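Local coordinates for protein SsfS6 (Streptomyces sp. SF2575, PDB 4FZR) that is a GT-B protein of the erythromycin biosynthesis protein CIII-like type, built from two Rossmann-like domains, at residues Asn211-Val221 against Leu287-Ile297. Numbering follows the deposited sequence.
Sequences NGRNDQVPSWV and LAAGQFPLSAI
W220 lays its indole between L287, A288, F292 and I297, and its breadth lets one residue meet all four. The edge of its six-membered ring points at the face of F292 in a T-shaped pair, centroids 5.4 Å apart and planes at 83°. L287 CD2 sits over the five-membered ring, 3.8 Å from its centroid, a CH-pi contact; P218 CG and V221 CG2 lie on the opposite face. At the indole edge, I297 CD1 approaches W220 CH2 in the ring plane. A288 CB, on a side chain small enough to fit, comes obliquely to W220 CZ2 (3.6 Å). A chi1 of 40°, with CG between backbone N and carbonyl carbon, turns the indole in toward strand 286-289. The rigid ring of P218 also packs on F292.

Farther along, V217 CG2 rests on A296 CB, and D215 OD2 meets P293 CB (3.3 Å), the two side chains roughly at right angles; a weak hydrogen bond from V217 N restrains D215 OD1. P293, with no N-H to offer, suits the N-cap of helix 294-297; its carbonyl O accepts from A296 N and I297 N. S295 supplies a hydroxyl for a water that also takes N211 N (3.0 Å), while N211 ND2 is hydrogen-bonded to T315 OG1.

D215 packs on T59 and V217 on L47 of the second subunit. As expected of the two-domain GT-B fold, the chain linking strands 203-204 and 229-231 packs on the C-terminal Rossmann-like domain, along outermost strand 286-289 and the short helix 294-297.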
ATOM      1  N   ASN A 211      -6.157  -2.070  -8.400  1.00 24.29           N
ATOM      2  CA  ASN A 211      -7.043  -3.209  -8.596  1.00 38.94           C
ATOM      3  C   ASN A 211      -6.449  -4.471  -7.980  1.00 45.12           C
ATOM      4  O   ASN A 211      -7.019  -5.557  -8.107  1.00 46.02           O
ATOM      5  CB  ASN A 211      -7.282  -3.458 -10.089  1.00 25.14           C
ATOM      6  CG  ASN A 211      -7.394  -2.173 -10.896  1.00 35.59           C
ATOM      7  OD1 ASN A 211      -6.430  -1.739 -11.523  1.00 35.60           O
ATOM      8  ND2 ASN A 211      -8.575  -1.568 -10.895  1.00 26.97           N
ATOM      9  N   GLY A 212      -5.317  -4.323  -7.296  1.00 37.68           N
ATOM     10  CA  GLY A 212      -4.481  -5.454  -6.935  1.00 35.00           C
ATOM     11  C   GLY A 212      -4.935  -6.236  -5.719  1.00 40.13           C
ATOM     12  O   GLY A 212      -5.669  -5.719  -4.878  1.00 49.16           O
ATOM     13  N   ARG A 213      -4.513  -7.498  -5.653  1.00 49.02           N
ATOM     14  CA  ARG A 213      -4.491  -8.260  -4.404  1.00 72.60           C
ATOM     15  C   ARG A 213      -3.118  -8.919  -4.303  1.00 70.85           C
ATOM     16  O   ARG A 213      -2.180  -8.331  -3.758  1.00 62.43           O
ATOM     17  CB  ARG A 213      -5.592  -9.324  -4.343  1.00 85.15           C
ATOM     18  CG  ARG A 213      -5.465 -10.240  -3.117  1.00 89.80           C
ATOM     19  CD  ARG A 213      -6.695 -11.107  -2.909  1.00111.21           C
ATOM     20  NE  ARG A 213      -6.759 -12.223  -3.854  1.00118.26           N
ATOM     21  CZ  ARG A 213      -6.560 -13.503  -3.538  1.00123.54           C
ATOM     22  NH1 ARG A 213      -6.282 -13.869  -2.292  1.00121.66           N
ATOM     23  NH2 ARG A 213      -6.642 -14.434  -4.478  1.00131.25           N
ATOM     24  N   ASN A 214      -3.000 -10.129  -4.847  1.00 70.91           N
ATOM     25  CA  ASN A 214      -1.704 -10.786  -4.982  1.00 68.75           C
ATOM     26  C   ASN A 214      -1.120 -10.435  -6.351  1.00 69.12           C
ATOM     27  O   ASN A 214      -1.693  -9.609  -7.066  1.00 63.57           O
ATOM     28  CB  ASN A 214      -1.825 -12.299  -4.777  1.00 62.05           C
ATOM     29  CG  ASN A 214      -1.640 -12.705  -3.323  1.00 61.14           C
ATOM     30  OD1 ASN A 214      -2.504 -12.458  -2.481  1.00 64.42           O
ATOM     31  ND2 ASN A 214      -0.511 -13.343  -3.024  1.00 73.95           N
ATOM     32  N   ASP A 215       0.015 -11.026  -6.716  1.00 63.91           N
ATOM     33  CA  ASP A 215       0.734 -10.538  -7.886  1.00 54.75           C
ATOM     34  C   ASP A 215       1.884 -11.413  -8.360  1.00 58.13           C
ATOM     35  O   ASP A 215       2.567 -12.063  -7.578  1.00 64.74           O
ATOM     36  CB  ASP A 215       1.342  -9.179  -7.536  1.00 53.62           C
ATOM     37  CG  ASP A 215       1.436  -8.246  -8.721  1.00 49.49           C
ATOM     38  OD1 ASP A 215       2.301  -8.473  -9.592  1.00 54.16           O
ATOM     39  OD2 ASP A 215       0.660  -7.269  -8.762  1.00 61.24           O
ATOM     40  N   GLN A 216       2.078 -11.400  -9.670  1.00 56.97           N
ATOM     41  CA  GLN A 216       3.372 -11.624 -10.288  1.00 51.71           C
ATOM     42  C   GLN A 216       3.171 -11.262 -11.743  1.00 55.25           C
ATOM     43  O   GLN A 216       2.716 -12.082 -12.533  1.00 54.89           O
ATOM     44  CB  GLN A 216       3.865 -13.060 -10.165  1.00 51.91           C
ATOM     45  CG  GLN A 216       5.064 -13.293 -11.055  1.00 39.94           C
ATOM     46  CD  GLN A 216       5.849 -14.533 -10.701  1.00 42.59           C
ATOM     47  OE1 GLN A 216       5.832 -14.999  -9.562  1.00 45.89           O
ATOM     48  NE2 GLN A 216       6.550 -15.077 -11.686  1.00 40.19           N
ATOM     49  N   VAL A 217       3.459 -10.006 -12.071  1.00 46.70           N
ATOM     50  CA  VAL A 217       3.266  -9.504 -13.425  1.00 58.43           C
ATOM     51  C   VAL A 217       3.717 -10.582 -14.401  1.00 66.65           C
ATOM     52  O   VAL A 217       4.915 -10.723 -14.669  1.00 70.99           O
ATOM     53  CB  VAL A 217       4.075  -8.219 -13.691  1.00 59.17           C
ATOM     54  CG1 VAL A 217       3.686  -7.622 -15.035  1.00 57.44           C
ATOM     55  CG2 VAL A 217       3.866  -7.194 -12.576  1.00 45.76           C
ATOM     56  N   PRO A 218       2.757 -11.352 -14.938  1.00 66.34           N
ATOM     57  CA  PRO A 218       3.095 -12.574 -15.676  1.00 59.97           C
ATOM     58  C   PRO A 218       4.092 -12.337 -16.801  1.00 63.42           C
ATOM     59  O   PRO A 218       4.275 -11.205 -17.249  1.00 64.70           O
ATOM     60  CB  PRO A 218       1.741 -13.057 -16.218  1.00 63.66           C
ATOM     61  CG  PRO A 218       0.818 -11.898 -16.099  1.00 65.27           C
ATOM     62  CD  PRO A 218       1.310 -11.077 -14.952  1.00 63.86           C
ATOM     63  N   SER A 219       4.734 -13.413 -17.240  1.00 73.80           N
ATOM     64  CA  SER A 219       5.776 -13.340 -18.254  1.00 74.60           C
ATOM     65  C   SER A 219       5.365 -12.456 -19.424  1.00 65.13           C
ATOM     66  O   SER A 219       5.906 -11.369 -19.616  1.00 58.82           O
ATOM     67  CB  SER A 219       6.099 -14.746 -18.763  1.00 77.67           C
ATOM     68  OG  SER A 219       6.944 -14.698 -19.900  1.00 83.69           O
ATOM     69  N   TRP A 220       4.394 -12.939 -20.195  1.00 69.28           N
ATOM     70  CA  TRP A 220       3.981 -12.307 -21.449  1.00 64.51           C
ATOM     71  C   TRP A 220       3.761 -10.795 -21.386  1.00 63.71           C
ATOM     72  O   TRP A 220       3.841 -10.119 -22.410  1.00 60.67           O
ATOM     73  CB  TRP A 220       2.719 -12.990 -21.988  1.00 61.46           C
ATOM     74  CG  TRP A 220       1.709 -13.341 -20.936  1.00 61.21           C
ATOM     75  CD1 TRP A 220       1.667 -14.485 -20.191  1.00 61.23           C
ATOM     76  CD2 TRP A 220       0.593 -12.548 -20.514  1.00 67.29           C
ATOM     77  NE1 TRP A 220       0.597 -14.452 -19.332  1.00 61.79           N
ATOM     78  CE2 TRP A 220      -0.079 -13.273 -19.511  1.00 61.62           C
ATOM     79  CE3 TRP A 220       0.095 -11.294 -20.888  1.00 62.36           C
ATOM     80  CZ2 TRP A 220      -1.220 -12.789 -18.876  1.00 64.24           C
ATOM     81  CZ3 TRP A 220      -1.037 -10.814 -20.255  1.00 50.42           C
ATOM     82  CH2 TRP A 220      -1.682 -11.561 -19.260  1.00 53.73           C
ATOM     83  N   VAL A 221       3.486 -10.258 -20.202  1.00 67.03           N
ATOM     84  CA  VAL A 221       3.253  -8.821 -20.074  1.00 64.92           C
ATOM     85  C   VAL A 221       4.503  -8.025 -20.439  1.00 70.36           C
ATOM     86  O   VAL A 221       4.412  -6.953 -21.039  1.00 66.57           O
ATOM     87  CB  VAL A 221       2.826  -8.429 -18.651  1.00 61.76           C
ATOM     88  CG1 VAL A 221       2.550  -6.933 -18.575  1.00 65.87           C
ATOM     89  CG2 VAL A 221       1.598  -9.213 -18.236  1.00 60.68           C
ATOM     90  N   LEU A 287      -4.814 -17.016 -24.028  1.00 63.91           N
ATOM     91  CA  LEU A 287      -3.450 -17.255 -23.572  1.00 61.98           C
ATOM     92  C   LEU A 287      -3.358 -17.548 -22.077  1.00 60.07           C
ATOM     93  O   LEU A 287      -2.515 -18.336 -21.650  1.00 57.59           O
ATOM     94  CB  LEU A 287      -2.566 -16.049 -23.904  1.00 65.39           C
ATOM     95  CG  LEU A 287      -1.102 -16.192 -23.482  1.00 71.02           C
ATOM     96  CD1 LEU A 287      -0.373 -17.177 -24.395  1.00 69.22           C
ATOM     97  CD2 LEU A 287      -0.401 -14.839 -23.446  1.00 59.51           C
ATOM     98  N   ALA A 288      -4.226 -16.926 -21.285  1.00 58.13           N
ATOM     99  CA  ALA A 288      -4.051 -16.935 -19.835  1.00 63.97           C
ATOM    100  C   ALA A 288      -5.353 -17.152 -19.068  1.00 65.17           C
ATOM    101  O   ALA A 288      -6.440 -16.831 -19.553  1.00 55.12           O
ATOM    102  CB  ALA A 288      -3.389 -15.645 -19.390  1.00 66.60           C
ATOM    103  N   ALA A 289      -5.225 -17.686 -17.856  1.00 80.21           N
ATOM    104  CA  ALA A 289      -6.379 -18.037 -17.042  1.00 82.07           C
ATOM    105  C   ALA A 289      -6.122 -17.767 -15.566  1.00 80.35           C
ATOM    106  O   ALA A 289      -5.380 -18.500 -14.913  1.00 96.05           O
ATOM    107  CB  ALA A 289      -6.731 -19.502 -17.248  1.00 89.93           C
ATOM    108  N   GLY A 290      -6.747 -16.718 -15.043  1.00 76.24           N
ATOM    109  CA  GLY A 290      -6.643 -16.406 -13.631  1.00 93.10           C
ATOM    110  C   GLY A 290      -6.628 -14.918 -13.343  1.00 86.60           C
ATOM    111  O   GLY A 290      -6.568 -14.096 -14.256  1.00 83.97           O
ATOM    112  N   GLN A 291      -6.685 -14.575 -12.060  1.00 85.99           N
ATOM    113  CA  GLN A 291      -6.680 -13.179 -11.646  1.00 89.54           C
ATOM    114  C   GLN A 291      -5.304 -12.563 -11.869  1.00 87.80           C
ATOM    115  O   GLN A 291      -4.293 -13.091 -11.404  1.00 87.14           O
ATOM    116  CB  GLN A 291      -7.079 -13.052 -10.175  1.00 89.61           C
ATOM    117  CG  GLN A 291      -7.319 -11.618  -9.721  1.00 97.59           C
ATOM    118  CD  GLN A 291      -8.445 -10.938 -10.481  1.00 99.41           C
ATOM    119  OE1 GLN A 291      -8.207 -10.168 -11.411  1.00 91.66           O
ATOM    120  NE2 GLN A 291      -9.682 -11.217 -10.082  1.00 93.35           N
ATOM    121  N   PHE A 292      -5.274 -11.445 -12.587  1.00 83.02           N
ATOM    122  CA  PHE A 292      -4.028 -10.748 -12.871  1.00 79.84           C
ATOM    123  C   PHE A 292      -4.072  -9.324 -12.334  1.00 81.70           C
ATOM    124  O   PHE A 292      -5.149  -8.742 -12.186  1.00 79.21           O
ATOM    125  CB  PHE A 292      -3.767 -10.721 -14.377  1.00 71.95           C
ATOM    126  CG  PHE A 292      -3.592 -12.083 -14.981  1.00 73.92           C
ATOM    127  CD1 PHE A 292      -2.451 -12.823 -14.726  1.00 77.33           C
ATOM    128  CD2 PHE A 292      -4.567 -12.622 -15.802  1.00 80.61           C
ATOM    129  CE1 PHE A 292      -2.285 -14.077 -15.277  1.00 73.80           C
ATOM    130  CE2 PHE A 292      -4.406 -13.878 -16.357  1.00 80.34           C
ATOM    131  CZ  PHE A 292      -3.262 -14.605 -16.092  1.00 74.45           C
ATOM    132  N   PRO A 293      -2.894  -8.755 -12.032  1.00 77.94           N
ATOM    133  CA  PRO A 293      -2.859  -7.337 -11.666  1.00 78.51           C
ATOM    134  C   PRO A 293      -3.356  -6.506 -12.840  1.00 61.51           C
ATOM    135  O   PRO A 293      -2.583  -6.196 -13.749  1.00 57.79           O
ATOM    136  CB  PRO A 293      -1.374  -7.078 -11.396  1.00 74.06           C
ATOM    137  CG  PRO A 293      -0.655  -8.131 -12.177  1.00 69.55           C
ATOM    138  CD  PRO A 293      -1.544  -9.336 -12.124  1.00 71.57           C
ATOM    139  N   LEU A 294      -4.639  -6.161 -12.821  1.00 51.82           N
ATOM    140  CA  LEU A 294      -5.284  -5.570 -13.987  1.00 61.31           C
ATOM    141  C   LEU A 294      -4.564  -4.306 -14.448  1.00 56.28           C
ATOM    142  O   LEU A 294      -4.409  -4.079 -15.649  1.00 51.36           O
ATOM    143  CB  LEU A 294      -6.757  -5.272 -13.696  1.00 52.63           C
ATOM    144  CG  LEU A 294      -7.641  -5.113 -14.935  1.00 62.95           C
ATOM    145  CD1 LEU A 294      -7.489  -6.299 -15.887  1.00 62.59           C
ATOM    146  CD2 LEU A 294      -9.097  -4.945 -14.533  1.00 54.49           C
ATOM    147  N   SER A 295      -4.125  -3.489 -13.494  1.00 54.13           N
ATOM    148  CA  SER A 295      -3.390  -2.263 -13.799  1.00 53.74           C
ATOM    149  C   SER A 295      -1.981  -2.503 -14.343  1.00 52.91           C
ATOM    150  O   SER A 295      -1.384  -1.604 -14.932  1.00 54.92           O
ATOM    151  CB  SER A 295      -3.322  -1.355 -12.563  1.00 48.56           C
ATOM    152  OG  SER A 295      -2.971  -2.069 -11.385  1.00 48.02           O
ATOM    153  N   ALA A 296      -1.454  -3.708 -14.147  1.00 57.63           N
ATOM    154  CA  ALA A 296      -0.107  -4.035 -14.614  1.00 60.86           C
ATOM    155  C   ALA A 296      -0.142  -4.809 -15.929  1.00 59.57           C
ATOM    156  O   ALA A 296       0.829  -4.817 -16.685  1.00 54.91           O
ATOM    157  CB  ALA A 296       0.635  -4.829 -13.557  1.00 62.64           C
ATOM    158  N   ILE A 297      -1.270  -5.464 -16.185  1.00 58.56           N
ATOM    159  CA  ILE A 297      -1.472  -6.232 -17.411  1.00 58.30           C
ATOM    160  C   ILE A 297      -1.982  -5.323 -18.526  1.00 63.45           C
ATOM    161  O   ILE A 297      -1.885  -5.652 -19.708  1.00 54.78           O
ATOM    162  CB  ILE A 297      -2.500  -7.363 -17.184  1.00 55.28           C
ATOM    163  CG1 ILE A 297      -2.676  -8.206 -18.448  1.00 64.93           C
ATOM    164  CG2 ILE A 297      -3.838  -6.786 -16.762  1.00 60.31           C
ATOM    165  CD1 ILE A 297      -3.837  -9.164 -18.368  1.00 59.37           C
TER
HETATM  166  O   HOH W   1      -3.195  -2.432  -8.472  1.00 26.79           O